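Local coordinates for N-terminus Plasma serine protease inhibitor (Homo sapiens, PDB 3DY0), which inhibits blood and body-fluid serine proteases as a heparin-dependent serpin, trapping them irreversibly after they cleave its reactive center loop, at residues A159-W173 and S322-F336. Sequence-based numbering, arbitrary orientation. Where two conformers were deposited one is given.
Sequences AVVIMVNYIFFKAKW and SGTRAAAATGTIFTF
Two donors grip the carbonyl oxygen of Met-163: the amide N of Thr-332, 2.8 Å from Met-163 O and in the carbonyl plane, and a water that also bonds Thr-332 OG1. The strands are antiparallel neighbours in the large central sheet of the serpin fold. In this loop-cleaved molecule, strand 323-335 is the part of the reactive center loop before the cut, inserted between 159-172 and 307-319.

Thirteen backbone bonds run from Trp-173 to Val-160. Ala-326 to Ala-329 add only methyls to the sheet's two faces; Ala-327 and Ala-329 lie on the side of Phe-168 and Tyr-166, where helix 129-143 packs. On the other face, Asn-165 and Thr-330 both reach Ser-35.

Near the start of strand 323-335, the Lys-170 and Arg-325 chains meet through their CG atoms, 3.7 Å apart. Bends at chi2 (77°) and chi3 (56°) carry the guanidinium back along its own strand toward Ser-322, and Arg-325 NH2 gives an in-plane bond to a second water that donates to Ala-171 O. Asp-320 and Glu-318 pair with Arg-325 NH1. Gly-323 CA makes a CH-pi contact over the five-membered ring of Trp-173, 3.5 Å from its centroid.

Toward the C-terminus a classic beta bulge sets Val-160 and Val-161 against Phe-334; Val-161 O lies 3.4 Å from Phe-334 CD1, at the edge of the ring. Val-160 CG2 makes a CH-pi contact over the face of the Phe-336 ring, 3.9 Å from the ring centroid and 8° off its normal.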
ATOM      1  N   ALA A 159      -6.978  -5.545 -23.601  1.00 25.61           N
ATOM      2  CA  ALA A 159      -7.294  -6.051 -22.271  1.00 23.45           C
ATOM      3  C   ALA A 159      -8.502  -6.983 -22.310  1.00 22.40           C
ATOM      4  O   ALA A 159      -9.473  -6.736 -23.032  1.00 21.06           O
ATOM      5  CB  ALA A 159      -7.558  -4.885 -21.320  1.00 23.90           C
ATOM      6  N   VAL A 160      -8.438  -8.057 -21.529  1.00 20.24           N
ATOM      7  CA  VAL A 160      -9.525  -9.025 -21.479  1.00 19.61           C
ATOM      8  C   VAL A 160     -10.056  -9.186 -20.058  1.00 18.07           C
ATOM      9  O   VAL A 160     -11.216  -9.541 -19.853  1.00 17.51           O
ATOM     10  CB  VAL A 160      -9.066 -10.400 -22.010  1.00 21.11           C
ATOM     11  CG1 VAL A 160      -8.636 -10.270 -23.462  1.00 23.36           C
ATOM     12  CG2 VAL A 160      -7.923 -10.939 -21.165  1.00 22.65           C
ATOM     13  N   VAL A 161      -9.195  -8.918 -19.081  1.00 16.35           N
ATOM     14  CA  VAL A 161      -9.567  -9.022 -17.678  1.00 15.04           C
ATOM     15  C   VAL A 161      -8.763  -8.021 -16.865  1.00 13.13           C
ATOM     16  O   VAL A 161      -7.582  -7.809 -17.128  1.00 12.31           O
ATOM     17  CB  VAL A 161      -9.244 -10.423 -17.084  1.00 14.48           C
ATOM     18  CG1 VAL A 161      -9.658 -10.472 -15.614  1.00 14.88           C
ATOM     19  CG2 VAL A 161      -9.946 -11.519 -17.880  1.00 16.96           C
ATOM     20  N   ILE A 162      -9.411  -7.395 -15.894  1.00 13.41           N
ATOM     21  CA  ILE A 162      -8.714  -6.483 -14.997  1.00 10.67           C
ATOM     22  C   ILE A 162      -9.168  -6.842 -13.596  1.00 10.79           C
ATOM     23  O   ILE A 162     -10.364  -6.834 -13.289  1.00 10.71           O
ATOM     24  CB  ILE A 162      -9.022  -4.993 -15.279  1.00 11.87           C
ATOM     25  CG1 ILE A 162      -8.471  -4.607 -16.657  1.00 12.14           C
ATOM     26  CG2 ILE A 162      -8.373  -4.118 -14.193  1.00 12.34           C
ATOM     27  CD1 ILE A 162      -8.592  -3.125 -16.993  1.00 13.49           C
ATOM     28  N   MET A 163      -8.200  -7.191 -12.753  1.00 10.10           N
ATOM     29  CA  MET A 163      -8.474  -7.562 -11.373  1.00 10.31           C
ATOM     30  C   MET A 163      -8.161  -6.348 -10.523  1.00  9.41           C
ATOM     31  O   MET A 163      -7.074  -5.781 -10.623  1.00  9.42           O
ATOM     32  CB  MET A 163      -7.591  -8.741 -10.969  1.00  9.87           C
ATOM     33  CG  MET A 163      -7.774  -9.189  -9.534  1.00 10.99           C
ATOM     34  SD  MET A 163      -6.875 -10.719  -9.242  1.00 12.21           S
ATOM     35  CE  MET A 163      -5.184 -10.142  -9.411  1.00 12.95           C
ATOM     36  N   VAL A 164      -9.118  -5.956  -9.694  1.00  9.46           N
ATOM     37  CA  VAL A 164      -8.957  -4.775  -8.859  1.00  9.32           C
ATOM     38  C   VAL A 164      -9.015  -5.028  -7.365  1.00 10.10           C
ATOM     39  O   VAL A 164      -9.825  -5.820  -6.884  1.00  9.37           O
ATOM     40  CB  VAL A 164     -10.057  -3.731  -9.186  1.00 11.39           C
ATOM     41  CG1 VAL A 164      -9.975  -2.544  -8.220  1.00 11.02           C
ATOM     42  CG2 VAL A 164      -9.926  -3.273 -10.630  1.00 11.90           C
ATOM     43  N   ASN A 165      -8.120  -4.366  -6.643  1.00  9.29           N
ATOM     44  CA  ASN A 165      -8.144  -4.402  -5.190  1.00  8.62           C
ATOM     45  C   ASN A 165      -8.160  -2.942  -4.788  1.00  8.04           C
ATOM     46  O   ASN A 165      -7.512  -2.110  -5.422  1.00  8.62           O
ATOM     47  CB  ASN A 165      -6.913  -5.049  -4.559  1.00  9.56           C
ATOM     48  CG  ASN A 165      -6.843  -4.781  -3.055  1.00  8.96           C
ATOM     49  OD1 ASN A 165      -6.292  -3.771  -2.617  1.00  9.75           O
ATOM     50  ND2 ASN A 165      -7.441  -5.664  -2.265  1.00  8.78           N
ATOM     51  N   TYR A 166      -8.921  -2.629  -3.752  1.00  7.48           N
ATOM     52  CA  TYR A 166      -8.983  -1.262  -3.261  1.00  8.50           C
ATOM     53  C   TYR A 166      -8.936  -1.294  -1.751  1.00  8.06           C
ATOM     54  O   TYR A 166      -9.301  -2.290  -1.124  1.00  9.38           O
ATOM     55  CB  TYR A 166     -10.281  -0.579  -3.708  1.00 10.34           C
ATOM     56  CG  TYR A 166     -11.531  -1.199  -3.119  1.00 12.39           C
ATOM     57  CD1 TYR A 166     -11.947  -0.889  -1.824  1.00 14.47           C
ATOM     58  CD2 TYR A 166     -12.267  -2.135  -3.841  1.00 13.16           C
ATOM     59  CE1 TYR A 166     -13.063  -1.501  -1.261  1.00 15.01           C
ATOM     60  CE2 TYR A 166     -13.381  -2.751  -3.289  1.00 13.43           C
ATOM     61  CZ  TYR A 166     -13.772  -2.431  -2.001  1.00 15.46           C
ATOM     62  OH  TYR A 166     -14.866  -3.057  -1.448  1.00 17.15           O
ATOM     63  N   ILE A 167      -8.464  -0.198  -1.175  1.00  7.84           N
ATOM     64  CA  ILE A 167      -8.411  -0.063   0.269  1.00  8.46           C
ATOM     65  C   ILE A 167      -8.711   1.395   0.595  1.00  7.68           C
ATOM     66  O   ILE A 167      -8.244   2.311  -0.092  1.00  7.86           O
ATOM     67  CB  ILE A 167      -7.023  -0.484   0.839  1.00  6.56           C
ATOM     68  CG1 ILE A 167      -7.011  -0.312   2.362  1.00  9.65           C
ATOM     69  CG2 ILE A 167      -5.910   0.327   0.181  1.00  8.40           C
ATOM     70  CD1 ILE A 167      -5.763  -0.863   3.041  1.00 10.96           C
ATOM     71  N   PHE A 168      -9.535   1.605   1.616  1.00  8.13           N
ATOM     72  CA  PHE A 168      -9.884   2.954   2.048  1.00  9.18           C
ATOM     73  C   PHE A 168      -9.774   3.036   3.564  1.00  8.39           C
ATOM     74  O   PHE A 168     -10.326   2.199   4.281  1.00  9.32           O
ATOM     75  CB  PHE A 168     -11.311   3.326   1.637  1.00 10.31           C
ATOM     76  CG  PHE A 168     -11.737   4.679   2.139  1.00 10.01           C
ATOM     77  CD1 PHE A 168     -11.306   5.838   1.501  1.00 11.86           C
ATOM     78  CD2 PHE A 168     -12.517   4.794   3.283  1.00 12.35           C
ATOM     79  CE1 PHE A 168     -11.643   7.095   1.999  1.00 13.79           C
ATOM     80  CE2 PHE A 168     -12.860   6.050   3.790  1.00 12.48           C
ATOM     81  CZ  PHE A 168     -12.420   7.199   3.146  1.00 12.98           C
ATOM     82  N   PHE A 169      -9.062   4.055   4.041  1.00  7.87           N
ATOM     83  CA  PHE A 169      -8.856   4.264   5.469  1.00  8.92           C
ATOM     84  C   PHE A 169      -9.137   5.709   5.864  1.00  8.62           C
ATOM     85  O   PHE A 169      -8.667   6.648   5.224  1.00 10.43           O
ATOM     86  CB  PHE A 169      -7.408   3.892   5.831  1.00  8.34           C
ATOM     87  CG  PHE A 169      -7.000   4.256   7.235  1.00  9.24           C
ATOM     88  CD1 PHE A 169      -6.390   5.479   7.505  1.00  9.92           C
ATOM     89  CD2 PHE A 169      -7.189   3.358   8.282  1.00 10.72           C
ATOM     90  CE1 PHE A 169      -5.969   5.801   8.798  1.00 10.75           C
ATOM     91  CE2 PHE A 169      -6.771   3.673   9.579  1.00 11.77           C
ATOM     92  CZ  PHE A 169      -6.161   4.893   9.835  1.00 10.85           C
ATOM     93  N   LYS A 170      -9.926   5.883   6.917  1.00 10.23           N
ATOM     94  CA  LYS A 170     -10.219   7.218   7.414  1.00 11.23           C
ATOM     95  C   LYS A 170     -10.358   7.116   8.915  1.00 11.33           C
ATOM     96  O   LYS A 170     -11.142   6.316   9.418  1.00 12.71           O
ATOM     97  CB  LYS A 170     -11.513   7.777   6.818  1.00 14.26           C
ATOM     98  CG  LYS A 170     -11.867   9.151   7.385  1.00 17.36           C
ATOM     99  CD  LYS A 170     -13.122   9.734   6.758  1.00 21.75           C
ATOM    100  CE  LYS A 170     -13.511  11.035   7.447  1.00 25.81           C
ATOM    101  NZ  LYS A 170     -14.785  11.586   6.908  1.00 28.23           N
ATOM    102  N   ALA A 171      -9.584   7.917   9.632  1.00 10.65           N
ATOM    103  CA  ALA A 171      -9.646   7.894  11.081  1.00 11.99           C
ATOM    104  C   ALA A 171      -9.266   9.234  11.676  1.00 11.12           C
ATOM    105  O   ALA A 171      -8.485   9.987  11.100  1.00 10.87           O
ATOM    106  CB  ALA A 171      -8.718   6.815  11.617  1.00 12.78           C
ATOM    107  N   LYS A 172      -9.844   9.533  12.831  1.00 11.53           N
ATOM    108  CA  LYS A 172      -9.523  10.753  13.543  1.00 11.03           C
ATOM    109  C   LYS A 172      -8.383  10.380  14.471  1.00 10.64           C
ATOM    110  O   LYS A 172      -8.276   9.223  14.886  1.00 10.75           O
ATOM    111  CB  LYS A 172     -10.706  11.207  14.402  1.00 13.29           C
ATOM    112  CG  LYS A 172     -11.953  11.571  13.629  1.00 15.17           C
ATOM    113  CD  LYS A 172     -13.097  11.848  14.589  1.00 19.45           C
ATOM    114  CE  LYS A 172     -14.339  12.316  13.845  1.00 23.30           C
ATOM    115  NZ  LYS A 172     -15.475  12.536  14.785  1.00 27.64           N
ATOM    116  N   TRP A 173      -7.524  11.341  14.789  1.00 10.10           N
ATOM    117  CA  TRP A 173      -6.447  11.066  15.734  1.00 10.39           C
ATOM    118  C   TRP A 173      -7.172  10.846  17.054  1.00 11.51           C
ATOM    119  O   TRP A 173      -8.262  11.382  17.253  1.00 13.17           O
ATOM    120  CB  TRP A 173      -5.533  12.279  15.906  1.00 11.03           C
ATOM    121  CG  TRP A 173      -4.723  12.641  14.713  1.00  9.07           C
ATOM    122  CD1 TRP A 173      -4.771  13.814  14.017  1.00  9.76           C
ATOM    123  CD2 TRP A 173      -3.705  11.846  14.093  1.00  9.38           C
ATOM    124  NE1 TRP A 173      -3.847  13.800  13.001  1.00 10.73           N
ATOM    125  CE2 TRP A 173      -3.180  12.604  13.023  1.00  9.62           C
ATOM    126  CE3 TRP A 173      -3.187  10.567  14.336  1.00  8.54           C
ATOM    127  CZ2 TRP A 173      -2.156  12.125  12.194  1.00 11.06           C
ATOM    128  CZ3 TRP A 173      -2.166  10.090  13.513  1.00  8.90           C
ATOM    129  CH2 TRP A 173      -1.667  10.870  12.454  1.00  9.52           C
ATOM    130  N   SER A 322      -7.037  16.978  12.267  0.50 11.47           N
ATOM    131  CA  SER A 322      -8.094  16.085  12.732  0.50 12.28           C
ATOM    132  C   SER A 322      -7.773  14.598  12.621  0.50 10.95           C
ATOM    133  O   SER A 322      -8.230  13.804  13.442  0.50 11.51           O
ATOM    134  CB  SER A 322      -9.396  16.371  11.979  0.50 14.49           C
ATOM    135  OG  SER A 322      -9.301  15.962  10.628  0.50 17.90           O
ATOM    136  N   GLY A 323      -6.999  14.213  11.612  1.00  9.88           N
ATOM    137  CA  GLY A 323      -6.680  12.806  11.465  1.00  9.22           C
ATOM    138  C   GLY A 323      -5.990  12.476  10.163  1.00  9.83           C
ATOM    139  O   GLY A 323      -5.145  13.232   9.691  1.00 10.83           O
ATOM    140  N   THR A 324      -6.369  11.343   9.582  1.00  8.94           N
ATOM    141  CA  THR A 324      -5.773  10.871   8.339  1.00  9.74           C
ATOM    142  C   THR A 324      -6.768  10.159   7.432  1.00  9.99           C
ATOM    143  O   THR A 324      -7.648   9.445   7.900  1.00 10.78           O
ATOM    144  CB  THR A 324      -4.620   9.868   8.638  1.00  8.97           C
ATOM    145  OG1 THR A 324      -3.573  10.536   9.349  1.00  9.72           O
ATOM    146  CG2 THR A 324      -4.061   9.264   7.344  1.00  8.15           C
ATOM    147  N   ARG A 325      -6.636  10.394   6.133  1.00  8.83           N
ATOM    148  CA  ARG A 325      -7.439   9.691   5.141  1.00 10.23           C
ATOM    149  C   ARG A 325      -6.382   9.112   4.216  1.00 10.39           C
ATOM    150  O   ARG A 325      -5.435   9.806   3.842  1.00 10.82           O
ATOM    151  CB  ARG A 325      -8.353  10.625   4.340  1.00 11.79           C
ATOM    152  CG  ARG A 325      -9.665  10.966   5.023  1.00 13.52           C
ATOM    153  CD  ARG A 325      -9.446  11.995   6.104  1.00 17.15           C
ATOM    154  NE  ARG A 325      -8.809  13.181   5.545  1.00 19.00           N
ATOM    155  CZ  ARG A 325      -8.260  14.148   6.268  1.00 19.83           C
ATOM    156  NH1 ARG A 325      -7.702  15.187   5.661  1.00 20.23           N
ATOM    157  NH2 ARG A 325      -8.265  14.073   7.593  1.00 16.95           N
ATOM    158  N   ALA A 326      -6.523   7.836   3.882  1.00  9.37           N
ATOM    159  CA  ALA A 326      -5.577   7.180   2.988  1.00  9.01           C
ATOM    160  C   ALA A 326      -6.340   6.179   2.145  1.00  8.64           C
ATOM    161  O   ALA A 326      -7.294   5.553   2.609  1.00 10.54           O
ATOM    162  CB  ALA A 326      -4.482   6.470   3.783  1.00  9.10           C
ATOM    163  N   ALA A 327      -5.919   6.021   0.901  1.00  8.56           N
ATOM    164  CA  ALA A 327      -6.594   5.082   0.026  1.00  9.08           C
ATOM    165  C   ALA A 327      -5.641   4.618  -1.046  1.00  8.37           C
ATOM    166  O   ALA A 327      -4.635   5.262  -1.314  1.00  8.12           O
ATOM    167  CB  ALA A 327      -7.805   5.740  -0.613  1.00  8.46           C
ATOM    168  N   ALA A 328      -5.962   3.487  -1.655  1.00  8.52           N
ATOM    169  CA  ALA A 328      -5.132   2.953  -2.716  1.00  7.49           C
ATOM    170  C   ALA A 328      -5.908   1.912  -3.502  1.00  8.05           C
ATOM    171  O   ALA A 328      -6.924   1.390  -3.040  1.00  9.01           O
ATOM    172  CB  ALA A 328      -3.863   2.323  -2.131  1.00  9.16           C
ATOM    173  N   ALA A 329      -5.426   1.628  -4.703  1.00  6.62           N
ATOM    174  CA  ALA A 329      -6.042   0.615  -5.536  1.00  6.99           C
ATOM    175  C   ALA A 329      -4.952   0.031  -6.413  1.00  7.11           C
ATOM    176  O   ALA A 329      -3.983   0.715  -6.758  1.00  8.05           O
ATOM    177  CB  ALA A 329      -7.158   1.217  -6.396  1.00  9.08           C
ATOM    178  N   THR A 330      -5.102  -1.244  -6.745  1.00  7.48           N
ATOM    179  CA  THR A 330      -4.149  -1.938  -7.597  1.00  8.60           C
ATOM    180  C   THR A 330      -4.962  -2.579  -8.714  1.00  9.51           C
ATOM    181  O   THR A 330      -5.931  -3.289  -8.449  1.00  9.25           O
ATOM    182  CB  THR A 330      -3.395  -3.036  -6.818  1.00  8.92           C
ATOM    183  OG1 THR A 330      -2.711  -2.447  -5.706  1.00  7.38           O
ATOM    184  CG2 THR A 330      -2.381  -3.734  -7.715  1.00 10.11           C
ATOM    185  N   GLY A 331      -4.585  -2.291  -9.956  1.00  8.25           N
ATOM    186  CA  GLY A 331      -5.287  -2.858 -11.091  1.00  9.20           C
ATOM    187  C   GLY A 331      -4.351  -3.768 -11.854  1.00  8.29           C
ATOM    188  O   GLY A 331      -3.343  -3.314 -12.400  1.00  8.78           O
ATOM    189  N   THR A 332      -4.666  -5.060 -11.871  1.00  8.27           N
ATOM    190  CA  THR A 332      -3.847  -6.041 -12.574  1.00  7.83           C
ATOM    191  C   THR A 332      -4.532  -6.317 -13.907  1.00  9.54           C
ATOM    192  O   THR A 332      -5.639  -6.855 -13.951  1.00  9.13           O
ATOM    193  CB  THR A 332      -3.718  -7.332 -11.749  1.00  9.70           C
ATOM    194  OG1 THR A 332      -3.085  -7.027 -10.498  1.00  9.38           O
ATOM    195  CG2 THR A 332      -2.885  -8.358 -12.487  1.00 10.59           C
ATOM    196  N   ILE A 333      -3.867  -5.927 -14.991  1.00  9.89           N
ATOM    197  CA  ILE A 333      -4.424  -6.064 -16.331  1.00 11.01           C
ATOM    198  C   ILE A 333      -3.924  -7.282 -17.105  1.00  9.98           C
ATOM    199  O   ILE A 333      -2.719  -7.475 -17.257  1.00 12.36           O
ATOM    200  CB  ILE A 333      -4.132  -4.788 -17.145  1.00 12.38           C
ATOM    201  CG1 ILE A 333      -4.606  -3.558 -16.358  1.00 14.36           C
ATOM    202  CG2 ILE A 333      -4.821  -4.862 -18.508  1.00 14.31           C
ATOM    203  CD1 ILE A 333      -4.307  -2.222 -17.033  1.00 15.50           C
ATOM    204  N   PHE A 334      -4.864  -8.095 -17.591  1.00 11.01           N
ATOM    205  CA  PHE A 334      -4.543  -9.296 -18.364  1.00 12.57           C
ATOM    206  C   PHE A 334      -4.859  -9.075 -19.837  1.00 14.68           C
ATOM    207  O   PHE A 334      -5.868  -8.459 -20.172  1.00 15.43           O
ATOM    208  CB  PHE A 334      -5.361 -10.502 -17.894  1.00 12.89           C
ATOM    209  CG  PHE A 334      -5.150 -10.867 -16.454  1.00 13.58           C
ATOM    210  CD1 PHE A 334      -5.788 -10.156 -15.446  1.00 12.76           C
ATOM    211  CD2 PHE A 334      -4.333 -11.938 -16.109  1.00 13.59           C
ATOM    212  CE1 PHE A 334      -5.616 -10.509 -14.111  1.00 11.96           C
ATOM    213  CE2 PHE A 334      -4.152 -12.298 -14.775  1.00 13.63           C
ATOM    214  CZ  PHE A 334      -4.797 -11.583 -13.775  1.00 13.17           C
ATOM    215  N   THR A 335      -3.995  -9.593 -20.707  1.00 17.32           N
ATOM    216  CA  THR A 335      -4.182  -9.478 -22.153  1.00 21.68           C
ATOM    217  C   THR A 335      -3.944 -10.830 -22.820  1.00 23.66           C
ATOM    218  O   THR A 335      -3.360 -11.733 -22.218  1.00 22.06           O
ATOM    219  CB  THR A 335      -3.198  -8.460 -22.777  1.00 22.09           C
ATOM    220  OG1 THR A 335      -1.850  -8.887 -22.544  1.00 22.75           O
ATOM    221  CG2 THR A 335      -3.402  -7.082 -22.176  1.00 24.97           C
ATOM    222  N   PHE A 336      -4.407 -10.967 -24.061  1.00 27.57           N
ATOM    223  CA  PHE A 336      -4.217 -12.199 -24.822  1.00 31.68           C
ATOM    224  C   PHE A 336      -3.196 -11.979 -25.933  1.00 33.65           C
ATOM    225  O   PHE A 336      -2.713 -10.834 -26.079  1.00 35.72           O
ATOM    226  CB  PHE A 336      -5.532 -12.678 -25.452  1.00 32.33           C
ATOM    227  CG  PHE A 336      -6.492 -13.300 -24.477  1.00 32.70           C
ATOM    228  CD1 PHE A 336      -6.032 -13.978 -23.354  1.00 32.69           C
ATOM    229  CD2 PHE A 336      -7.864 -13.241 -24.707  1.00 32.96           C
ATOM    230  CE1 PHE A 336      -6.922 -14.589 -22.473  1.00 33.81           C
ATOM    231  CE2 PHE A 336      -8.761 -13.849 -23.834  1.00 32.96           C
ATOM    232  CZ  PHE A 336      -8.290 -14.524 -22.714  1.00 33.56           C
ATOM    233  OXT PHE A 336      -2.899 -12.956 -26.652  1.00 35.44           O
TER
HETATM  234  O   HOH W   1      -5.057  -6.370  -8.545  1.00  9.18           O
HETATM  235  O   HOH W   2      -9.704  12.291   9.375  1.00 19.85           O